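Glycosyl hydrolase, family 38 (Enterococcus faecalis, PDB 5KBP) probably hydrolyses alpha-mannosidic linkages in carbohydrates. Local coordinates at residues 557-562 / 677-682; 673-678 / 745-750; 727-732 / 781-786. All blocks are in the same frame, centred on the assembly; numbering follows the deposited sequence.

Contact 1 of 3, residues 557-562 / 677-682. With SO4 (sulfate ion), chain K.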
loop_
_atom_site.group_PDB
_atom_site.type_symbol
_atom_site.label_atom_id
_atom_site.label_comp_id
_atom_site.label_asym_id
_atom_site.label_seq_id
_atom_site.Cartn_x
_atom_site.Cartn_y
_atom_site.Cartn_z
ATOM N N SER A 557 -19.915 6.796 40.183
ATOM C CA SER A 557 -19.140 5.646 40.623
ATOM C C SER A 557 -19.130 4.570 39.546
ATOM O O SER A 557 -19.920 4.597 38.599
ATOM C CB SER A 557 -19.692 5.070 41.935
ATOM O OG SER A 557 -21.047 4.682 41.789
ATOM N N LYS A 558 -18.211 3.616 39.711
ATOM C CA LYS A 558 -18.022 2.481 38.808
ATOM C C LYS A 558 -17.676 2.915 37.386
ATOM O O LYS A 558 -17.947 2.186 36.425
ATOM C CB LYS A 558 -19.249 1.564 38.802
ATOM C CG LYS A 558 -19.583 0.982 40.165
ATOM C CD LYS A 558 -20.832 0.123 40.110
ATOM C CE LYS A 558 -21.161 -0.446 41.477
ATOM N NZ LYS A 558 -22.387 -1.287 41.466
ATOM N N LEU A 559 -17.071 4.087 37.231
ATOM C CA LEU A 559 -16.652 4.553 35.920
ATOM C C LEU A 559 -15.376 3.841 35.483
ATOM O O LEU A 559 -14.590 3.369 36.310
ATOM C CB LEU A 559 -16.435 6.065 35.936
ATOM C CG LEU A 559 -17.662 6.915 36.277
ATOM C CD1 LEU A 559 -17.284 8.382 36.413
ATOM C CD2 LEU A 559 -18.739 6.733 35.221
ATOM N N LEU A 560 -15.180 3.772 34.165
ATOM C CA LEU A 560 -14.028 3.100 33.559
ATOM C C LEU A 560 -14.007 1.615 33.925
ATOM O O LEU A 560 -13.010 1.082 34.418
ATOM C CB LEU A 560 -12.715 3.787 33.951
ATOM C CG LEU A 560 -11.478 3.478 33.105
ATOM C CD1 LEU A 560 -11.617 4.085 31.718
ATOM C CD2 LEU A 560 -10.210 3.968 33.793
ATOM N N THR A 561 -15.130 0.945 33.681
ATOM C CA THR A 561 -15.246 -0.496 33.866
ATOM C C THR A 561 -15.199 -1.174 32.503
ATOM O O THR A 561 -15.908 -0.766 31.577
ATOM C CB THR A 561 -16.541 -0.857 34.596
ATOM O OG1 THR A 561 -16.501 -0.334 35.931
ATOM C CG2 THR A 561 -16.722 -2.367 34.656
ATOM N N PHE A 562 -14.365 -2.202 32.383
ATOM C CA PHE A 562 -14.164 -2.900 31.121
ATOM C C PHE A 562 -15.012 -4.164 31.070
ATOM O O PHE A 562 -15.175 -4.860 32.077
ATOM C CB PHE A 562 -12.685 -3.240 30.921
ATOM C CG PHE A 562 -11.802 -2.030 30.822
ATOM C CD1 PHE A 562 -11.716 -1.318 29.636
ATOM C CD2 PHE A 562 -11.067 -1.598 31.912
ATOM C CE1 PHE A 562 -10.909 -0.200 29.541
ATOM C CE2 PHE A 562 -10.258 -0.481 31.822
ATOM C CZ PHE A 562 -10.179 0.219 30.635
ATOM N N LEU A 677 -17.110 1.012 30.164
ATOM C CA LEU A 677 -18.420 1.403 30.665
ATOM C C LEU A 677 -18.319 2.673 31.500
ATOM O O LEU A 677 -17.345 2.872 32.234
ATOM C CB LEU A 677 -19.042 0.279 31.500
ATOM C CG LEU A 677 -19.916 -0.761 30.788
ATOM C CD1 LEU A 677 -19.235 -1.324 29.547
ATOM C CD2 LEU A 677 -20.289 -1.882 31.747
ATOM N N PHE A 678 -19.336 3.526 31.385
ATOM C CA PHE A 678 -19.420 4.763 32.161
ATOM C C PHE A 678 -20.844 4.935 32.666
ATOM O O PHE A 678 -21.677 5.579 32.016
ATOM C CB PHE A 678 -18.995 5.976 31.333
ATOM C CG PHE A 678 -17.546 5.976 30.952
ATOM C CD1 PHE A 678 -16.581 6.404 31.850
ATOM C CD2 PHE A 678 -17.146 5.560 29.695
ATOM C CE1 PHE A 678 -15.245 6.410 31.504
ATOM C CE2 PHE A 678 -15.810 5.564 29.340
ATOM C CZ PHE A 678 -14.859 5.989 30.248
ATOM N N PRO A 679 -21.165 4.362 33.825
ATOM C CA PRO A 679 -22.507 4.550 34.399
ATOM C C PRO A 679 -22.741 6.005 34.776
ATOM O O PRO A 679 -22.066 6.557 35.649
ATOM C CB PRO A 679 -22.495 3.636 35.630
ATOM C CG PRO A 679 -21.415 2.642 35.362
ATOM C CD PRO A 679 -20.368 3.394 34.597
ATOM N N THR A 680 -23.713 6.629 34.108
ATOM C CA THR A 680 -24.043 8.021 34.385
ATOM C C THR A 680 -24.933 8.181 35.611
ATOM O O THR A 680 -24.922 9.249 36.232
ATOM C CB THR A 680 -24.731 8.657 33.173
ATOM O OG1 THR A 680 -25.976 7.992 32.922
ATOM C CG2 THR A 680 -23.845 8.549 31.939
ATOM N N GLY A 681 -25.698 7.152 35.968
ATOM C CA GLY A 681 -26.558 7.217 37.130
ATOM C C GLY A 681 -27.903 7.864 36.900
ATOM O O GLY A 681 -28.640 8.080 37.869
ATOM N N MET A 682 -28.250 8.181 35.655
ATOM C CA MET A 682 -29.525 8.814 35.343
ATOM C C MET A 682 -30.144 8.137 34.130
ATOM O O MET A 682 -29.467 7.924 33.119
ATOM C CB MET A 682 -29.350 10.316 35.090
ATOM C CG MET A 682 -28.042 10.683 34.413
ATOM S SD MET A 682 -27.705 12.454 34.488
ATOM C CE MET A 682 -26.009 12.492 33.921
HETATM S S SO4 K . -23.588 -0.061 44.663
HETATM O O1 SO4 K . -23.225 1.201 44.025
HETATM O O2 SO4 K . -22.383 -0.725 45.151
HETATM O O3 SO4 K . -24.486 0.202 45.784
HETATM O O4 SO4 K . -24.260 -0.921 43.694
#

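Contact 2 of 3, residues 673-678 / 745-750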
loop_
_atom_site.group_PDB
_atom_site.type_symbol
_atom_site.label_atom_id
_atom_site.label_comp_id
_atom_site.label_asym_id
_atom_site.label_seq_id
_atom_site.Cartn_x
_atom_site.Cartn_y
_atom_site.Cartn_z
ATOM N N ARG A 673 -15.524 -8.836 21.741
ATOM C CA ARG A 673 -15.664 -7.387 21.708
ATOM C C ARG A 673 -15.383 -6.838 23.097
ATOM O O ARG A 673 -15.965 -7.308 24.080
ATOM C CB ARG A 673 -17.068 -6.971 21.252
ATOM C CG ARG A 673 -17.293 -5.464 21.236
ATOM C CD ARG A 673 -18.771 -5.122 21.204
ATOM N NE ARG A 673 -19.464 -5.641 22.378
ATOM C CZ ARG A 673 -20.768 -5.512 22.598
ATOM N NH1 ARG A 673 -21.309 -6.019 23.698
ATOM N NH2 ARG A 673 -21.531 -4.878 21.720
ATOM N N LEU A 674 -14.492 -5.852 23.177
ATOM C CA LEU A 674 -14.118 -5.220 24.436
ATOM C C LEU A 674 -14.640 -3.791 24.463
ATOM O O LEU A 674 -14.420 -3.027 23.516
ATOM C CB LEU A 674 -12.601 -5.228 24.624
ATOM C CG LEU A 674 -12.089 -4.553 25.899
ATOM C CD1 LEU A 674 -12.463 -5.366 27.132
ATOM C CD2 LEU A 674 -10.587 -4.334 25.822
ATOM N N ARG A 675 -15.328 -3.433 25.546
ATOM C CA ARG A 675 -15.886 -2.101 25.710
ATOM C C ARG A 675 -15.487 -1.544 27.070
ATOM O O ARG A 675 -15.042 -2.273 27.961
ATOM C CB ARG A 675 -17.418 -2.105 25.589
ATOM C CG ARG A 675 -17.971 -3.080 24.564
ATOM C CD ARG A 675 -19.332 -3.598 25.000
ATOM N NE ARG A 675 -20.418 -2.679 24.669
ATOM C CZ ARG A 675 -21.645 -2.767 25.176
ATOM N NH1 ARG A 675 -21.937 -3.722 26.048
ATOM N NH2 ARG A 675 -22.577 -1.895 24.818
ATOM N N VAL A 676 -15.653 -0.232 27.217
ATOM C CA VAL A 676 -15.452 0.464 28.481
ATOM C C VAL A 676 -16.774 1.105 28.881
ATOM O O VAL A 676 -17.488 1.659 28.036
ATOM C CB VAL A 676 -14.320 1.512 28.386
ATOM C CG1 VAL A 676 -14.588 2.508 27.264
ATOM C CG2 VAL A 676 -14.131 2.225 29.718
ATOM N N LEU A 677 -17.110 1.012 30.164
ATOM C CA LEU A 677 -18.420 1.403 30.665
ATOM C C LEU A 677 -18.319 2.673 31.500
ATOM O O LEU A 677 -17.345 2.872 32.234
ATOM C CB LEU A 677 -19.042 0.279 31.500
ATOM C CG LEU A 677 -19.916 -0.761 30.788
ATOM C CD1 LEU A 677 -19.235 -1.324 29.547
ATOM C CD2 LEU A 677 -20.289 -1.882 31.747
ATOM N N PHE A 678 -19.336 3.526 31.385
ATOM C CA PHE A 678 -19.420 4.763 32.161
ATOM C C PHE A 678 -20.844 4.935 32.666
ATOM O O PHE A 678 -21.677 5.579 32.016
ATOM C CB PHE A 678 -18.995 5.976 31.333
ATOM C CG PHE A 678 -17.546 5.976 30.952
ATOM C CD1 PHE A 678 -16.581 6.404 31.850
ATOM C CD2 PHE A 678 -17.146 5.560 29.695
ATOM C CE1 PHE A 678 -15.245 6.410 31.504
ATOM C CE2 PHE A 678 -15.810 5.564 29.340
ATOM C CZ PHE A 678 -14.859 5.989 30.248
ATOM N N THR A 745 -25.963 3.737 31.402
ATOM C CA THR A 745 -24.536 3.486 31.243
ATOM C C THR A 745 -24.112 3.736 29.803
ATOM O O THR A 745 -24.674 3.152 28.871
ATOM C CB THR A 745 -24.201 2.056 31.651
ATOM O OG1 THR A 745 -24.455 1.887 33.051
ATOM C CG2 THR A 745 -22.738 1.747 31.357
ATOM N N ILE A 746 -23.126 4.608 29.622
ATOM C CA ILE A 746 -22.515 4.810 28.313
ATOM C C ILE A 746 -21.432 3.755 28.126
ATOM O O ILE A 746 -20.476 3.691 28.905
ATOM C CB ILE A 746 -21.933 6.224 28.179
ATOM C CG1 ILE A 746 -23.011 7.274 28.454
ATOM C CG2 ILE A 746 -21.344 6.420 26.795
ATOM C CD1 ILE A 746 -22.501 8.694 28.372
ATOM N N ALA A 747 -21.584 2.925 27.101
ATOM C CA ALA A 747 -20.625 1.873 26.787
ATOM C C ALA A 747 -19.980 2.202 25.448
ATOM O O ALA A 747 -20.650 2.185 24.409
ATOM C CB ALA A 747 -21.304 0.506 26.753
ATOM N N VAL A 748 -18.686 2.506 25.472
ATOM C CA VAL A 748 -17.920 2.792 24.265
ATOM C C VAL A 748 -17.165 1.534 23.868
ATOM O O VAL A 748 -16.411 0.972 24.673
ATOM C CB VAL A 748 -16.955 3.971 24.477
ATOM C CG1 VAL A 748 -16.074 4.159 23.250
ATOM C CG2 VAL A 748 -17.728 5.246 24.785
ATOM N N THR A 749 -17.367 1.088 22.631
ATOM C CA THR A 749 -16.697 -0.106 22.132
ATOM C C THR A 749 -15.258 0.229 21.767
ATOM O O THR A 749 -15.010 1.131 20.959
ATOM C CB THR A 749 -17.435 -0.672 20.922
ATOM O OG1 THR A 749 -18.774 -1.013 21.296
ATOM C CG2 THR A 749 -16.723 -1.913 20.400
ATOM N N LEU A 750 -14.314 -0.502 22.354
ATOM C CA LEU A 750 -12.902 -0.276 22.077
ATOM C C LEU A 750 -12.425 -1.069 20.865
ATOM O O LEU A 750 -11.759 -0.519 19.981
ATOM C CB LEU A 750 -12.064 -0.635 23.307
ATOM C CG LEU A 750 -12.380 0.135 24.592
ATOM C CD1 LEU A 750 -11.470 -0.318 25.722
ATOM C CD2 LEU A 750 -12.257 1.632 24.365
#

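Contact 3 of 3, residues 727-732 / 781-786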
loop_
_atom_site.group_PDB
_atom_site.type_symbol
_atom_site.label_atom_id
_atom_site.label_comp_id
_atom_site.label_asym_id
_atom_site.label_seq_id
_atom_site.Cartn_x
_atom_site.Cartn_y
_atom_site.Cartn_z
ATOM N N GLY A 727 -24.658 16.145 33.993
ATOM C CA GLY A 727 -24.411 15.491 32.723
ATOM C C GLY A 727 -23.003 14.951 32.640
ATOM O O GLY A 727 -22.089 15.427 33.323
ATOM N N VAL A 728 -22.841 13.943 31.784
ATOM C CA VAL A 728 -21.557 13.293 31.549
ATOM C C VAL A 728 -21.298 13.273 30.049
ATOM O O VAL A 728 -22.172 12.877 29.270
ATOM C CB VAL A 728 -21.524 11.861 32.117
ATOM C CG1 VAL A 728 -20.178 11.210 31.839
ATOM C CG2 VAL A 728 -21.816 11.871 33.605
ATOM N N THR A 729 -20.101 13.696 29.648
ATOM C CA THR A 729 -19.668 13.649 28.258
ATOM C C THR A 729 -18.458 12.733 28.145
ATOM O O THR A 729 -17.510 12.852 28.928
ATOM C CB THR A 729 -19.321 15.046 27.728
ATOM O OG1 THR A 729 -20.479 15.887 27.780
ATOM C CG2 THR A 729 -18.832 14.961 26.288
ATOM N N ILE A 730 -18.498 11.821 27.177
ATOM C CA ILE A 730 -17.410 10.885 26.913
ATOM C C ILE A 730 -16.917 11.138 25.497
ATOM O O ILE A 730 -17.665 10.935 24.532
ATOM C CB ILE A 730 -17.858 9.424 27.079
ATOM C CG1 ILE A 730 -18.447 9.192 28.473
ATOM C CG2 ILE A 730 -16.696 8.478 26.822
ATOM C CD1 ILE A 730 -17.466 9.426 29.593
ATOM N N PHE A 731 -15.669 11.579 25.369
ATOM C CA PHE A 731 -15.070 11.815 24.066
ATOM C C PHE A 731 -14.028 10.746 23.763
ATOM O O PHE A 731 -13.559 10.034 24.655
ATOM C CB PHE A 731 -14.450 13.217 23.977
ATOM C CG PHE A 731 -13.460 13.529 25.064
ATOM C CD1 PHE A 731 -13.877 14.094 26.258
ATOM C CD2 PHE A 731 -12.108 13.288 24.878
ATOM C CE1 PHE A 731 -12.966 14.395 27.255
ATOM C CE2 PHE A 731 -11.192 13.587 25.872
ATOM C CZ PHE A 731 -11.622 14.143 27.061
ATOM N N ASN A 732 -13.674 10.639 22.483
ATOM C CA ASN A 732 -12.841 9.540 22.012
ATOM C C ASN A 732 -12.106 9.968 20.748
ATOM O O ASN A 732 -12.368 11.030 20.180
ATOM C CB ASN A 732 -13.684 8.289 21.742
ATOM C CG ASN A 732 -14.579 8.444 20.525
ATOM O OD1 ASN A 732 -14.198 8.081 19.412
ATOM N ND2 ASN A 732 -15.774 8.989 20.731
ATOM N N SER A 781 -15.701 14.116 30.732
ATOM C CA SER A 781 -15.905 15.518 31.072
ATOM C C SER A 781 -17.281 15.677 31.700
ATOM O O SER A 781 -18.281 15.238 31.125
ATOM C CB SER A 781 -15.775 16.413 29.835
ATOM O OG SER A 781 -15.941 17.777 30.179
ATOM N N LEU A 782 -17.324 16.303 32.872
ATOM C CA LEU A 782 -18.557 16.491 33.620
ATOM C C LEU A 782 -19.052 17.925 33.484
ATOM O O LEU A 782 -18.267 18.860 33.308
ATOM C CB LEU A 782 -18.353 16.149 35.097
ATOM C CG LEU A 782 -17.887 14.722 35.403
ATOM C CD1 LEU A 782 -17.671 14.530 36.899
ATOM C CD2 LEU A 782 -18.880 13.703 34.858
ATOM N N HIS A 783 -20.371 18.090 33.561
ATOM C CA HIS A 783 -20.983 19.409 33.481
ATOM C C HIS A 783 -22.234 19.426 34.346
ATOM O O HIS A 783 -22.735 18.382 34.773
ATOM C CB HIS A 783 -21.304 19.796 32.031
ATOM C CG HIS A 783 -22.406 18.990 31.415
ATOM N ND1 HIS A 783 -23.740 19.252 31.648
ATOM C CD2 HIS A 783 -22.374 17.935 30.566
ATOM C CE1 HIS A 783 -24.480 18.391 30.974
ATOM N NE2 HIS A 783 -23.676 17.581 30.309
ATOM N N GLY A 784 -22.737 20.631 34.603
ATOM C CA GLY A 784 -23.922 20.802 35.419
ATOM C C GLY A 784 -25.149 21.200 34.625
ATOM O O GLY A 784 -25.877 20.337 34.124
ATOM N N LYS A 785 -25.390 22.503 34.512
ATOM C CA LYS A 785 -26.544 22.990 33.771
ATOM C C LYS A 785 -26.462 22.521 32.319
ATOM O O LYS A 785 -25.363 22.444 31.756
ATOM C CB LYS A 785 -26.605 24.518 33.839
ATOM C CG LYS A 785 -27.913 25.137 33.375
ATOM N N PRO A 786 -27.592 22.173 31.692
ATOM C CA PRO A 786 -27.539 21.694 30.299
ATOM C C PRO A 786 -26.846 22.647 29.338
ATOM O O PRO A 786 -26.317 22.195 28.315
ATOM C CB PRO A 786 -29.020 21.513 29.943
ATOM C CG PRO A 786 -29.671 21.198 31.244
ATOM C CD PRO A 786 -28.936 22.013 32.277
#

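Contact 1 of 3, residues 557-562 / 677-682
Thr561 and Leu677 pair across two antiparallel strands, and their backbones carry the polar part of the contact. Leu677 N donates to Thr561 O at 2.6 Å. In return Leu677 O takes two N-H groups. The one from Thr561 N is long, at 3.3 Å, but nearly straight at 164°. The one from Leu560 N is bent to 121° and weak. Leu560 and Thr561 thus both face Leu677, which makes a G1 beta bulge. Lys558 and Leu559 form a second bulge of this kind against Leu545, on the neighbouring strand 545-549. The two bulges kink the strand 555-566 within the large antiparallel sheet of the mutarotase-like C-terminal region. A side-chain bond helps to hold the turn: Thr561 OG1 donates to Lys558 O at 2.9 Å, from above the carbonyl plane.

The apolar contacts lie beside the bulges. Leu559 CD2 reaches the edge of the Phe678 ring and also meets Pro679, with CD2 3.8 Å from Pro679 CD. Leu559 CG stands anti to the carbonyl carbon (chi1 -61°), and this carries the CD2 branch over to the other strand. Leu560 lies alongside Phe678, both pointing the same way, and its CD1 is 4.0 Å from Phe678 CZ. Tyr778 of strand 772-783 packs against both Leu560 and Phe678.

The proline also meets a polar atom: Pro679 CD sits 3.3 Å from Lys558 O.

The charged contact is on the exposed side. The Lys558 chain is fully extended beyond CG and leads away from strand 672-679. Its NZ donates to O4 of a sulfate ion at 2.9 Å. The sulfate probably comes from the crystallisation liquor. Glu586 makes a long, weak ion pair with Lys558 NZ.

Contact 2 of 3, residues 673-678 / 745-750
Val676 and Val748 face each other as a hydrogen-bonded pair of an antiparallel beta ladder, in the same sheet of the C-terminal region that holds strand 555-566. Val676 N donates to Val748 O at 2.9 Å and 167°, and Val748 N returns a bond to Val676 O. Phe678 and Ile746 form the next such pair.

The tight side of the ladder carries Val676, Phe678, Ile746 and Val748. Val676 CG1 lies between its backbone N and carbonyl carbon (chi1 56°), where it meets both Val748 CB and, at 3.8 Å, Leu750 CD2. Tyr778 and Ile730 of the facing sheet pack onto this surface.

The other side is more polar, and at Leu677 it is partly open to solvent. There Leu677 CG meets Thr745 CG2, and its CD1 branch meets Ala747 CB. Further along, the Arg675 chain bends at chi2 and chi3. Salt bridges to Glu563 and Glu739 probably hold its guanidinium in place, and Thr749 OG1 lies at its edge while bonding to Glu737. Arg673 NH2 lies over one face of that guanidinium. On the opposite face sits Ala747 CB, 3.3 Å from Arg675 NH2.

Contact 3 of 3, residues 727-732 / 781-786
The His783 ring lies flat over Gly727. Gly727 CA is 3.6 Å from the ring centroid and 27° off its normal, a CH-pi contact. His783 CG sits between the backbone N and the carbonyl carbon (chi1 69°), which swings the ring across to the neighbouring strand. Gly727 has no side chain, and the ring lies directly against its CA, with His783 NE2 3.3 Å from Gly727 CA. Thr729 crosses His783 at about a right angle, and its OG1 lies near the ring plane, 3.9 Å from His783 CD2. Asn720 ND2 bonds to both His783 NE2 and Thr729 OG1, so one amide ties the two side chains together. At the other end of the ring, ND1 makes a weak bond to Gly784 O.

On the other face of the sheet, Val728 and Leu782 lie side by side and point the same way. Val728 CG2 is 3.7 Å from Leu782 CD2, and both side chains touch Phe556 of strand 555-566.

The backbones join through Thr729 N to Ser781 O at 2.8 Å and Ser781 N to Thr729 O at 2.9 Å. This is an antiparallel ladder within one sheet of a beta sandwich: helix 789-799 packs on the His783 face and the second sheet on the Val728 face.

Contacts 1 and 2 lie in one antiparallel sheet, with centres about 9 Å apart. Strand 672-679 is the middle strand: it pairs with 555-566 in contact 1 and with 745-753 in contact 2, and Leu677 and Phe678 serve both. Contact 3 belongs to the facing sheet, with its centre about 13 Å from that of contact 1 and 16 Å from that of contact 2. Ile730 bridges the sheets, with its CD1 3.7 Å from Phe678 CG. Along the chain, contact 1 closes before contact 3 opens, whereas the segments of contacts 2 and 3 alternate. The chain therefore passes repeatedly between the two sheets, which binds this sandwich together.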